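Local coordinates for protein Pts system, fructose-specific iiabc component (PDB 5DLE) that probably carries phosphate on a cysteine as the IIB domain of a fructose-specific phosphotransferase permease, which takes up fructose and releases it in the cell as fructose 1-phosphate, at residues V70-D75 with K81-K86; S44-T49 with E61-N66; E35-K40 with N98-I103; V24-I29 with V91-A96. All blocks are in the same frame, centred on the assembly; numbering follows the deposited sequence. Where two conformers were deposited one is given.

Contact 1: residues V70-D75 with K81-K86; sequences VILAVD and KRFEGK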
# COMPACT_ATOMS: atom_id res chain seq x y z
N VAL A 70 -19.23 9.24 -14.65
CA VAL A 70 -17.96 9.56 -13.99
C VAL A 70 -17.95 8.90 -12.61
O VAL A 70 -18.88 9.11 -11.83
CB VAL A 70 -17.79 11.09 -13.82
CG1 VAL A 70 -16.51 11.42 -13.07
CG2 VAL A 70 -17.85 11.84 -15.19
N ILE A 71 -16.90 8.15 -12.29
CA ILE A 71 -16.76 7.54 -10.97
C ILE A 71 -15.57 8.20 -10.29
O ILE A 71 -14.45 8.20 -10.82
CB ILE A 71 -16.57 6.02 -11.06
CG1 ILE A 71 -17.79 5.38 -11.72
CG2 ILE A 71 -16.31 5.39 -9.64
CD1 ILE A 71 -17.63 3.89 -11.89
N LEU A 72 -15.80 8.78 -9.12
CA LEU A 72 -14.73 9.43 -8.36
C LEU A 72 -14.50 8.59 -7.12
O LEU A 72 -15.40 8.49 -6.28
CB LEU A 72 -15.12 10.84 -7.95
CG LEU A 72 -15.49 11.78 -9.09
CD1 LEU A 72 -15.82 13.18 -8.55
CD2 LEU A 72 -14.39 11.81 -10.20
N ALA A 73 -13.32 8.00 -7.01
CA ALA A 73 -13.00 7.21 -5.83
C ALA A 73 -11.88 7.98 -5.13
O ALA A 73 -10.70 7.83 -5.46
CB ALA A 73 -12.58 5.78 -6.23
N VAL A 74 -12.27 8.86 -4.19
CA VAL A 74 -11.38 9.91 -3.72
C VAL A 74 -11.46 10.01 -2.21
O VAL A 74 -12.53 9.85 -1.61
CB VAL A 74 -11.67 11.27 -4.38
CG1 VAL A 74 -11.49 11.16 -5.91
CG2 VAL A 74 -13.12 11.73 -4.14
N ASP A 75 -10.29 10.27 -1.62
CA ASP A 75 -10.17 10.56 -0.20
C ASP A 75 -9.59 11.94 0.02
O ASP A 75 -8.96 12.18 1.06
CB ASP A 75 -9.24 9.55 0.47
CG ASP A 75 -9.65 8.10 0.24
OD1 ASP A 75 -10.87 7.79 0.23
OD2 ASP A 75 -8.74 7.26 0.16
N LYS A 81 -15.58 20.74 -11.17
CA LYS A 81 -16.35 21.55 -12.12
C LYS A 81 -16.34 20.94 -13.52
O LYS A 81 -17.35 21.01 -14.25
CB LYS A 81 -15.81 22.99 -12.15
CG LYS A 81 -16.72 23.94 -12.92
CD LYS A 81 -16.35 25.41 -12.71
CE LYS A 81 -17.38 26.35 -13.35
NZ LYS A 81 -18.75 26.20 -12.75
N ARG A 82 -15.23 20.30 -13.89
CA ARG A 82 -15.11 19.63 -15.18
C ARG A 82 -16.13 18.53 -15.41
O ARG A 82 -16.29 18.10 -16.55
CB ARG A 82 -13.71 19.04 -15.32
CG ARG A 82 -13.30 18.11 -14.16
CD ARG A 82 -11.90 17.59 -14.43
NE ARG A 82 -11.37 16.98 -13.23
CZ ARG A 82 -10.45 16.01 -13.22
NH1 ARG A 82 -9.97 15.54 -14.36
NH2 ARG A 82 -10.01 15.53 -12.04
N PHE A 83 -16.82 18.06 -14.37
CA PHE A 83 -17.81 17.00 -14.53
C PHE A 83 -19.25 17.51 -14.52
O PHE A 83 -20.18 16.70 -14.50
CB PHE A 83 -17.62 15.95 -13.43
CG PHE A 83 -16.21 15.42 -13.34
CD1 PHE A 83 -15.61 14.80 -14.44
CD2 PHE A 83 -15.52 15.54 -12.17
CE1 PHE A 83 -14.32 14.28 -14.35
CE2 PHE A 83 -14.20 15.07 -12.07
CZ PHE A 83 -13.61 14.43 -13.18
N GLU A 84 -19.45 18.82 -14.53
CA GLU A 84 -20.82 19.35 -14.61
C GLU A 84 -21.58 18.75 -15.79
O GLU A 84 -21.03 18.61 -16.89
CB GLU A 84 -20.79 20.87 -14.75
CG GLU A 84 -20.49 21.54 -13.43
CD GLU A 84 -20.56 23.05 -13.54
OE1 GLU A 84 -20.88 23.56 -14.64
OE2 GLU A 84 -20.31 23.71 -12.51
N GLY A 85 -22.83 18.38 -15.54
CA GLY A 85 -23.68 17.85 -16.61
C GLY A 85 -23.54 16.35 -16.79
O GLY A 85 -24.27 15.79 -17.59
N LYS A 86 -22.61 15.70 -16.08
CA LYS A 86 -22.41 14.26 -16.13
C LYS A 86 -22.99 13.61 -14.88
O LYS A 86 -23.04 14.22 -13.81
CB LYS A 86 -20.92 13.89 -16.19
CG LYS A 86 -20.06 14.73 -17.15
CD LYS A 86 -20.44 14.52 -18.64
CE LYS A 86 -20.41 13.02 -19.02
NZ LYS A 86 -20.43 12.86 -20.56

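Contact 2: residues S44-T49 with E61-N66; sequences SIRVET and EEEIKN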
# COMPACT_ATOMS: atom_id res chain seq x y z
N SER A 44 -15.83 0.36 -21.71
CA SER A 44 -14.57 1.05 -21.92
C SER A 44 -14.28 1.89 -20.69
O SER A 44 -15.21 2.41 -20.07
CB SER A 44 -14.71 1.96 -23.16
OG SER A 44 -13.44 2.35 -23.62
N ILE A 45 -13.00 2.02 -20.31
CA ILE A 45 -12.69 2.74 -19.06
C ILE A 45 -11.39 3.53 -19.23
O ILE A 45 -10.42 3.02 -19.79
CB ILE A 45 -12.61 1.72 -17.89
CG1 ILE A 45 -12.21 2.35 -16.55
CG2 ILE A 45 -11.62 0.59 -18.18
CD1 ILE A 45 -13.34 3.09 -15.91
N ARG A 46 -11.38 4.78 -18.76
CA ARG A 46 -10.15 5.56 -18.60
C ARG A 46 -10.10 6.05 -17.16
O ARG A 46 -11.11 6.56 -16.67
CB ARG A 46 -10.12 6.76 -19.56
CG ARG A 46 -9.46 6.44 -20.90
CD ARG A 46 -7.91 6.56 -20.82
NE ARG A 46 -7.59 7.96 -20.55
CZ ARG A 46 -7.03 8.46 -19.46
NH1 ARG A 46 -6.56 7.69 -18.46
NH2 ARG A 46 -6.89 9.77 -19.40
N VAL A 47 -8.94 5.89 -16.49
CA VAL A 47 -8.77 6.32 -15.10
C VAL A 47 -7.61 7.30 -14.98
O VAL A 47 -6.48 7.00 -15.40
CB VAL A 47 -8.55 5.12 -14.16
CG1 VAL A 47 -8.53 5.59 -12.69
CG2 VAL A 47 -9.64 4.13 -14.31
N GLU A 48 -7.88 8.45 -14.37
CA GLU A 48 -6.89 9.39 -13.90
C GLU A 48 -6.53 9.05 -12.46
O GLU A 48 -7.42 8.78 -11.65
CB GLU A 48 -7.47 10.81 -13.97
CG GLU A 48 -6.77 11.87 -13.14
CD GLU A 48 -7.46 13.23 -13.28
OE1 GLU A 48 -8.00 13.51 -14.36
OE2 GLU A 48 -7.51 14.01 -12.30
N THR A 49 -5.25 9.10 -12.13
CA THR A 49 -4.84 8.80 -10.77
C THR A 49 -4.17 10.00 -10.12
O THR A 49 -3.48 10.77 -10.78
CB THR A 49 -3.85 7.60 -10.71
OG1 THR A 49 -2.72 7.82 -11.56
CG2 THR A 49 -4.54 6.28 -11.10
N GLU A 61 -10.82 16.63 -21.76
CA GLU A 61 -12.16 17.17 -21.99
C GLU A 61 -12.97 16.25 -22.89
O GLU A 61 -14.16 15.99 -22.62
CB GLU A 61 -12.06 18.57 -22.60
CG GLU A 61 -13.39 19.28 -22.73
CD GLU A 61 -13.27 20.69 -23.30
OE1 GLU A 61 -12.14 21.21 -23.41
OE2 GLU A 61 -14.32 21.28 -23.64
N GLU A 62 -12.36 15.71 -23.95
CA GLU A 62 -13.11 14.84 -24.83
C GLU A 62 -13.52 13.54 -24.14
O GLU A 62 -14.63 13.04 -24.35
CB GLU A 62 -12.30 14.54 -26.10
CG GLU A 62 -13.01 13.62 -27.05
CD GLU A 62 -14.07 14.34 -27.90
OE1 GLU A 62 -14.25 15.58 -27.75
OE2 GLU A 62 -14.74 13.67 -28.72
N GLU A 63 -12.62 12.97 -23.33
CA GLU A 63 -12.97 11.75 -22.60
C GLU A 63 -14.15 11.99 -21.67
O GLU A 63 -15.06 11.15 -21.58
CB GLU A 63 -11.76 11.26 -21.80
CG GLU A 63 -10.72 10.59 -22.68
CD GLU A 63 -9.35 10.42 -22.03
OE1 GLU A 63 -9.07 11.06 -20.98
OE2 GLU A 63 -8.55 9.62 -22.58
N ILE A 64 -14.17 13.12 -20.98
CA ILE A 64 -15.29 13.39 -20.09
C ILE A 64 -16.57 13.61 -20.91
O ILE A 64 -17.66 13.15 -20.53
CB ILE A 64 -14.96 14.59 -19.17
CG1 ILE A 64 -13.78 14.22 -18.27
CG2 ILE A 64 -16.19 14.95 -18.34
CD1 ILE A 64 -13.20 15.47 -17.58
N LYS A 65 -16.46 14.33 -22.02
CA LYS A 65 -17.61 14.54 -22.90
C LYS A 65 -18.25 13.22 -23.33
O LYS A 65 -19.48 13.07 -23.31
CB LYS A 65 -17.17 15.35 -24.13
CG LYS A 65 -18.23 15.41 -25.19
CD LYS A 65 -17.72 16.14 -26.47
CE LYS A 65 -18.68 15.92 -27.62
NZ LYS A 65 -18.47 14.56 -28.24
N ASN A 66 -17.42 12.24 -23.72
CA ASN A 66 -17.95 10.99 -24.27
C ASN A 66 -18.42 9.99 -23.23
O ASN A 66 -19.06 9.01 -23.59
CB ASN A 66 -16.89 10.36 -25.18
CG ASN A 66 -16.61 11.22 -26.40
OD1 ASN A 66 -17.48 11.93 -26.88
ND2 ASN A 66 -15.38 11.16 -26.90

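Contact 3: residues E35-K40 with N98-I103; sequences ENEAKK and NNTENI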
# COMPACT_ATOMS: atom_id res chain seq x y z
N GLU A 35 -10.88 -0.65 -13.28
CA GLU A 35 -10.59 -1.07 -14.67
C GLU A 35 -11.00 -2.52 -14.90
O GLU A 35 -11.64 -2.82 -15.91
CB GLU A 35 -9.11 -0.86 -14.98
CG GLU A 35 -8.72 0.60 -15.09
CD GLU A 35 -7.21 0.86 -15.03
OE1 GLU A 35 -6.41 -0.11 -14.92
OE2 GLU A 35 -6.84 2.06 -15.07
N ASN A 36 -10.63 -3.43 -14.00
CA ASN A 36 -10.95 -4.84 -14.22
C ASN A 36 -12.45 -5.07 -14.20
O ASN A 36 -12.95 -5.87 -14.99
CB ASN A 36 -10.27 -5.73 -13.17
CG ASN A 36 -8.78 -5.91 -13.42
OD1 ASN A 36 -8.31 -5.70 -14.56
ND2 ASN A 36 -8.05 -6.39 -12.43
N GLU A 37 -13.17 -4.45 -13.27
CA GLU A 37 -14.61 -4.69 -13.16
C GLU A 37 -15.37 -4.03 -14.30
O GLU A 37 -16.34 -4.60 -14.82
CB GLU A 37 -15.11 -4.21 -11.80
CG GLU A 37 -16.60 -4.47 -11.57
CD GLU A 37 -16.96 -5.97 -11.49
OE1 GLU A 37 -16.13 -6.80 -11.04
OE2 GLU A 37 -18.11 -6.29 -11.88
N ALA A 38 -14.94 -2.84 -14.73
CA ALA A 38 -15.56 -2.20 -15.89
C ALA A 38 -15.45 -3.09 -17.10
O ALA A 38 -16.43 -3.27 -17.85
CB ALA A 38 -14.88 -0.85 -16.19
N LYS A 39 -14.27 -3.65 -17.33
CA LYS A 39 -14.07 -4.50 -18.51
C LYS A 39 -14.87 -5.78 -18.38
O LYS A 39 -15.50 -6.23 -19.36
CB LYS A 39 -12.57 -4.73 -18.71
CG LYS A 39 -11.90 -3.45 -19.25
CD LYS A 39 -10.40 -3.59 -19.49
CE LYS A 39 -9.61 -3.02 -18.31
NZ LYS A 39 -8.17 -3.45 -18.37
N LYS A 40 -14.96 -6.34 -17.17
CA LYS A 40 -15.80 -7.53 -16.97
C LYS A 40 -17.25 -7.25 -17.34
O LYS A 40 -17.91 -8.10 -17.97
CB LYS A 40 -15.69 -8.04 -15.54
CG LYS A 40 -16.54 -9.27 -15.23
CD LYS A 40 -16.43 -9.62 -13.75
CE LYS A 40 -17.32 -10.82 -13.42
NZ LYS A 40 -17.34 -11.09 -11.96
N ASN A 98 -13.56 -2.22 -2.10
CA ASN A 98 -14.24 -3.36 -1.51
C ASN A 98 -15.62 -3.62 -2.07
O ASN A 98 -16.19 -4.69 -1.81
CB ASN A 98 -14.33 -3.18 0.01
CG ASN A 98 -13.01 -3.42 0.67
OD1 ASN A 98 -12.11 -4.02 0.08
ND2 ASN A 98 -12.86 -2.97 1.92
N ASN A 99 -16.17 -2.70 -2.87
CA ASN A 99 -17.53 -2.84 -3.38
C ASN A 99 -17.58 -2.56 -4.87
O ASN A 99 -18.52 -1.96 -5.35
CB ASN A 99 -18.48 -1.87 -2.65
CG ASN A 99 -19.95 -2.29 -2.73
OD1 ASN A 99 -20.28 -3.46 -2.94
ND2 ASN A 99 -20.84 -1.33 -2.52
N THR A 100 -16.55 -3.00 -5.62
CA THR A 100 -16.34 -2.48 -6.96
C THR A 100 -17.47 -2.84 -7.92
O THR A 100 -17.91 -2.00 -8.71
CB THR A 100 -15.02 -2.99 -7.55
OG1 THR A 100 -13.98 -3.04 -6.55
CG2 THR A 100 -14.59 -2.06 -8.69
N GLU A 101 -17.92 -4.11 -7.88
CA GLU A 101 -18.99 -4.56 -8.77
C GLU A 101 -20.22 -3.71 -8.59
O GLU A 101 -20.80 -3.21 -9.57
CB GLU A 101 -19.29 -6.02 -8.47
CG GLU A 101 -20.43 -6.62 -9.30
CD GLU A 101 -20.80 -8.01 -8.78
OE1 GLU A 101 -20.81 -8.23 -7.54
OE2 GLU A 101 -21.04 -8.89 -9.62
N ASN A 102 -20.64 -3.53 -7.34
CA ASN A 102 -21.84 -2.77 -7.08
C ASN A 102 -21.65 -1.31 -7.45
O ASN A 102 -22.56 -0.69 -8.02
CB ASN A 102 -22.24 -2.95 -5.62
CG ASN A 102 -22.83 -4.35 -5.34
OD1 ASN A 102 -23.28 -5.05 -6.26
ND2 ASN A 102 -22.83 -4.75 -4.07
N ILE A 103 -20.46 -0.74 -7.20
CA ILE A 103 -20.26 0.67 -7.52
C ILE A 103 -20.36 0.92 -9.01
O ILE A 103 -20.94 1.92 -9.45
CB ILE A 103 -18.93 1.15 -6.93
CG1 ILE A 103 -19.16 1.50 -5.47
CG2 ILE A 103 -18.35 2.33 -7.72
CD1 ILE A 103 -17.88 1.63 -4.72
O HOH W 1 -19.36 -8.28 -12.57

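Contact 4: residues V24-I29 with V91-A96; sequences VAHTYI and VSTVKA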
# COMPACT_ATOMS: atom_id res chain seq x y z
N VAL A 24 0.83 5.42 -2.70
CA VAL A 24 0.24 5.13 -4.01
C VAL A 24 -0.72 3.96 -3.99
O VAL A 24 -1.46 3.75 -4.98
CB VAL A 24 1.31 4.86 -5.08
CG1 VAL A 24 2.07 6.17 -5.39
CG2 VAL A 24 2.26 3.69 -4.69
N ALA A 25 -0.78 3.19 -2.90
CA ALA A 25 -1.47 1.89 -2.95
C ALA A 25 -2.98 2.06 -3.19
O ALA A 25 -3.55 1.45 -4.11
CB ALA A 25 -1.26 1.07 -1.68
N HIS A 26 -3.68 2.81 -2.33
CA HIS A 26 -5.13 2.92 -2.55
C HIS A 26 -5.46 3.53 -3.91
O HIS A 26 -6.43 3.10 -4.56
CB HIS A 26 -5.84 3.71 -1.46
CG HIS A 26 -6.07 2.90 -0.23
ND1 HIS A 26 -7.15 3.13 0.60
CD2 HIS A 26 -5.34 1.92 0.36
CE1 HIS A 26 -7.07 2.31 1.65
NE2 HIS A 26 -5.99 1.57 1.53
N THR A 27 -4.69 4.54 -4.33
CA THR A 27 -4.93 5.14 -5.65
C THR A 27 -4.89 4.09 -6.74
O THR A 27 -5.80 4.02 -7.61
CB THR A 27 -3.86 6.19 -5.91
OG1 THR A 27 -4.04 7.24 -4.96
CG2 THR A 27 -3.95 6.77 -7.31
N TYR A 28 -3.85 3.25 -6.72
CA TYR A 28 -3.67 2.28 -7.81
C TYR A 28 -4.54 1.06 -7.62
O TYR A 28 -4.99 0.46 -8.61
CB TYR A 28 -2.17 1.86 -7.91
CG TYR A 28 -1.39 2.83 -8.78
CD1 TYR A 28 -0.95 4.03 -8.29
CD2 TYR A 28 -1.18 2.57 -10.12
CE1 TYR A 28 -0.29 4.95 -9.07
CE2 TYR A 28 -0.55 3.47 -10.92
CZ TYR A 28 -0.10 4.66 -10.40
OH TYR A 28 0.55 5.57 -11.20
N ILE A 29 -4.77 0.62 -6.37
CA ILE A 29 -5.66 -0.53 -6.21
C ILE A 29 -7.07 -0.15 -6.69
O ILE A 29 -7.73 -0.92 -7.39
CB ILE A 29 -5.69 -1.00 -4.74
CG1 ILE A 29 -4.31 -1.56 -4.36
CG2 ILE A 29 -6.72 -2.15 -4.59
CD1 ILE A 29 -4.17 -1.73 -2.82
N VAL A 91 -17.34 8.13 -4.24
CA VAL A 91 -17.16 7.20 -3.13
C VAL A 91 -15.73 7.33 -2.63
O VAL A 91 -14.88 7.98 -3.24
CB VAL A 91 -17.43 5.73 -3.56
CG1 VAL A 91 -18.91 5.59 -4.03
CG2 VAL A 91 -16.49 5.31 -4.67
N SER A 92 -15.50 6.75 -1.47
CA SER A 92 -14.15 6.69 -0.94
C SER A 92 -13.34 5.64 -1.69
O SER A 92 -13.89 4.78 -2.35
CB SER A 92 -14.21 6.31 0.54
OG SER A 92 -14.73 4.98 0.68
N THR A 93 -12.00 5.68 -1.53
CA THR A 93 -11.24 4.58 -2.12
C THR A 93 -11.54 3.24 -1.46
O THR A 93 -11.56 2.21 -2.15
CB THR A 93 -9.73 4.84 -2.13
OG1 THR A 93 -9.19 4.94 -0.80
CG2 THR A 93 -9.35 6.05 -2.98
N VAL A 94 -11.77 3.20 -0.13
CA VAL A 94 -12.12 1.95 0.53
C VAL A 94 -13.38 1.34 -0.10
O VAL A 94 -13.43 0.14 -0.37
CB VAL A 94 -12.30 2.21 2.04
CG1 VAL A 94 -13.02 1.07 2.69
CG2 VAL A 94 -10.94 2.37 2.67
N LYS A 95 -14.41 2.17 -0.34
CA LYS A 95 -15.64 1.61 -0.90
C LYS A 95 -15.42 1.15 -2.33
O LYS A 95 -15.91 0.09 -2.74
CB LYS A 95 -16.76 2.63 -0.82
N ALA A 96 -14.66 1.92 -3.11
CA ALA A 96 -14.39 1.53 -4.50
C ALA A 96 -13.61 0.22 -4.55
O ALA A 96 -13.79 -0.60 -5.46
CB ALA A 96 -13.63 2.64 -5.22

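Contact 1: residues V70-D75 with K81-K86
Val-70 CG1 lies over one face of the Phe-83 ring, 3.9 Å from the ring centroid and 16° off the normal, a CH-pi contact. Arg-82 CG covers the opposite face, 3.7 Å above the plane, so the phenyl is clamped between a strand residue and its own chain neighbour. Leu-72 reaches the same ring obliquely, its CD2 3.8 Å from Phe-83 CE2. The other branch of Val-70 is also used, with CG2 3.8 Å from Lys-86 CB. No hydrogen bond crosses the contact, so the tight part is held by apolar packing. The outer side is polar and looser. There the exposed Lys-81 and Glu-84 pair with each other, NZ to OE2 at 2.9 Å, without touching the strand. A type II turn from Phe-83 to Lys-86 brings the chain back, and Lys-86, bent at chi2 and chi3 (-66° and -54°), carries its ammonium away from Val-70 to the carbonyls of Ile-64 and Ala-67. The contact thus packs the connection between strands 69-74 and 88-91 against the sheet: Val-88 touches both Val-70 and Phe-83, Val-15 and Val-17 of strand 13-19 flank Val-70 and Leu-72, and helix 61-66 adjoins through Ile-64.

Contact 2: residues S44-T49 with E61-N66
A single side-on salt bridge between Arg-46 and Glu-63 makes this contact, at the surface where helix 61-66 passes strand 44-50 in the alpha/beta fold. The evidence is in two hydrogen bonds. Arg-46 NE donates to Glu-63 OE2 at 2.8 Å with an N-H...O angle of 168°, and Arg-46 NH2 donates to Glu-63 OE1 at 3.0 Å with a more bent angle of 138°. Each carboxylate oxygen therefore receives its own nitrogen. The grip is not coplanar, since the two flat groups are turned 58° apart: OE2 lies in the guanidinium plane yet is approached from above the carboxylate plane, whereas OE1 is met on its syn side but lies tilted out of the guanidinium plane. Glu-63 reaches out as an extended chain beyond CG, while Arg-46 folds at chi2 and chi3 and lays its methylenes beside the acid, with CD 3.6 Å from Glu-63 OE2. Second partners hold both ends. Glu-63 OE1 also accepts from the backbone N of Thr-60, and Arg-46 NH2 also donates to the carbonyl O of Asn-57, both in the segment that leads from strand 55-56 into the helix. Arg-46 and Glu-63 are partly exposed, so solvent would screen their attraction to some extent. The paired bonds nevertheless fix the rotation of the guanidinium, and the added backbone bonds mean that the ion pair ties strand 44-50 to the helix and to its incoming loop as well.

Contact 3: residues E35-K40 with N98-I103
Glu-37 meets Thr-100 and Glu-101 where the C-terminal end of helix 25-40 reaches the first turn of helix 100-107. Both helices lie on the sheet of the IIB alpha/beta domain, Ala-38 touching Ile-45 of strand 44-50 and Ile-103 touching Tyr-89 and Val-91 of strand 88-91. The apolar part is small. Glu-37 CB lies 3.8 Å from Thr-100 CG2; the buried Thr-100 also packs on Lys-33 and Ile-34 of helix 25-40, about one turn before Glu-37, while its hydroxyl bonds to the carbonyl O of Ala-96. The second part is van der Waals contact along the Glu-37 chain. With CG opposite the backbone N (chi1 -178°) and a bend at chi2 (66°), the side chain lies against the backbone of the other helix: CG is 3.7 Å from Glu-101 CA, and OE2 is 3.5 Å from Glu-101 CG. The third part is electrostatic. Glu-37 OE2 and Glu-101 OE2 approach to 4.5 Å, their carboxylate planes 66° apart, and such like charges would be expected to raise the affinity of either group for a proton. Lys-40 NZ, 4.9 Å from Glu-101 OE2, may offset this in part. A water lies between the acids, but at 2.4 Å from Glu-37 OE2 it is too close for an ordinary hydrogen bond, so the bridge is doubtful. A firmer polar link comes from Gln-41, just beyond helix 25-40, whose NE2 donates both to Glu-37 OE2 and to the backbone O of Glu-101.

Contact 4: residues V24-I29 with V91-A96
His-26 donates from ND1 to Thr-93 OG1 at 3.1 Å, with an N-H...O angle of 153° and the oxygen 10° out of the imidazole plane, so the ring uses its edge. Beside this bond the CG2 methyl of Val-94 lies 4.0 Å from His-26 CE1, an oblique approach by a side chain pointing the same way as the histidine. Thr-93 OG1 also lies 3.6 Å from His-26 CB, which brings the hydroxyl against the root of the side chain as well as its ring nitrogen. The torsion chi1 of 64° sets OG1 between the backbone N and the carbonyl carbon of Thr-93, and from there the same oxygen meets Asp-75 OD2 in a second hydrogen bond. Further out, the start of helix 93-98 is capped by Ser-92, whose OG accepts from Lys-95 N at 3.0 Å. In helix 25-40, Thr-27 OG1 bonds Cys-20 N and Gln-50 O, tying the helix start to the loop before it and to the end of strand 44-50. Across the subunit interface the ring of His-26 stacks on His-26 of the second subunit, and Val-94 packs on Pro-21 of that subunit. Cys-20 touches both His-26 and Thr-93 and lies where fructose IIB domains carry the phosphorylated cysteine, so it is probably that residue here. If, as modelled, OG1 accepts from ND1, its own hydrogen would be available to Asp-75 OD2, giving a chain of hydrogen bonds, Asp-75 to Thr-93 to His-26, which would hold the ring's orientation.

After strand 13-19 the chain enters helix 25-40, whose first turns open contact 4 and whose last turns open contact 3. Strand 44-50 then opens contact 2, which closes at helix 61-66. Contact 1 follows in series, opening on strand 69-74 and closing a short loop at 81-86. Only afterwards does 91-96 close contact 4, and 98-103 contact 3; contact 4 opens first and also closes first, so the two cross, and both long loops enclose contacts 1 and 2. The crossing pair joins the C-terminal helices to helix 25-40. The inner pair, linked by the Arg-82 to Glu-48 salt bridge, secures helix 61-66 and the 81-86 turn to the sheet.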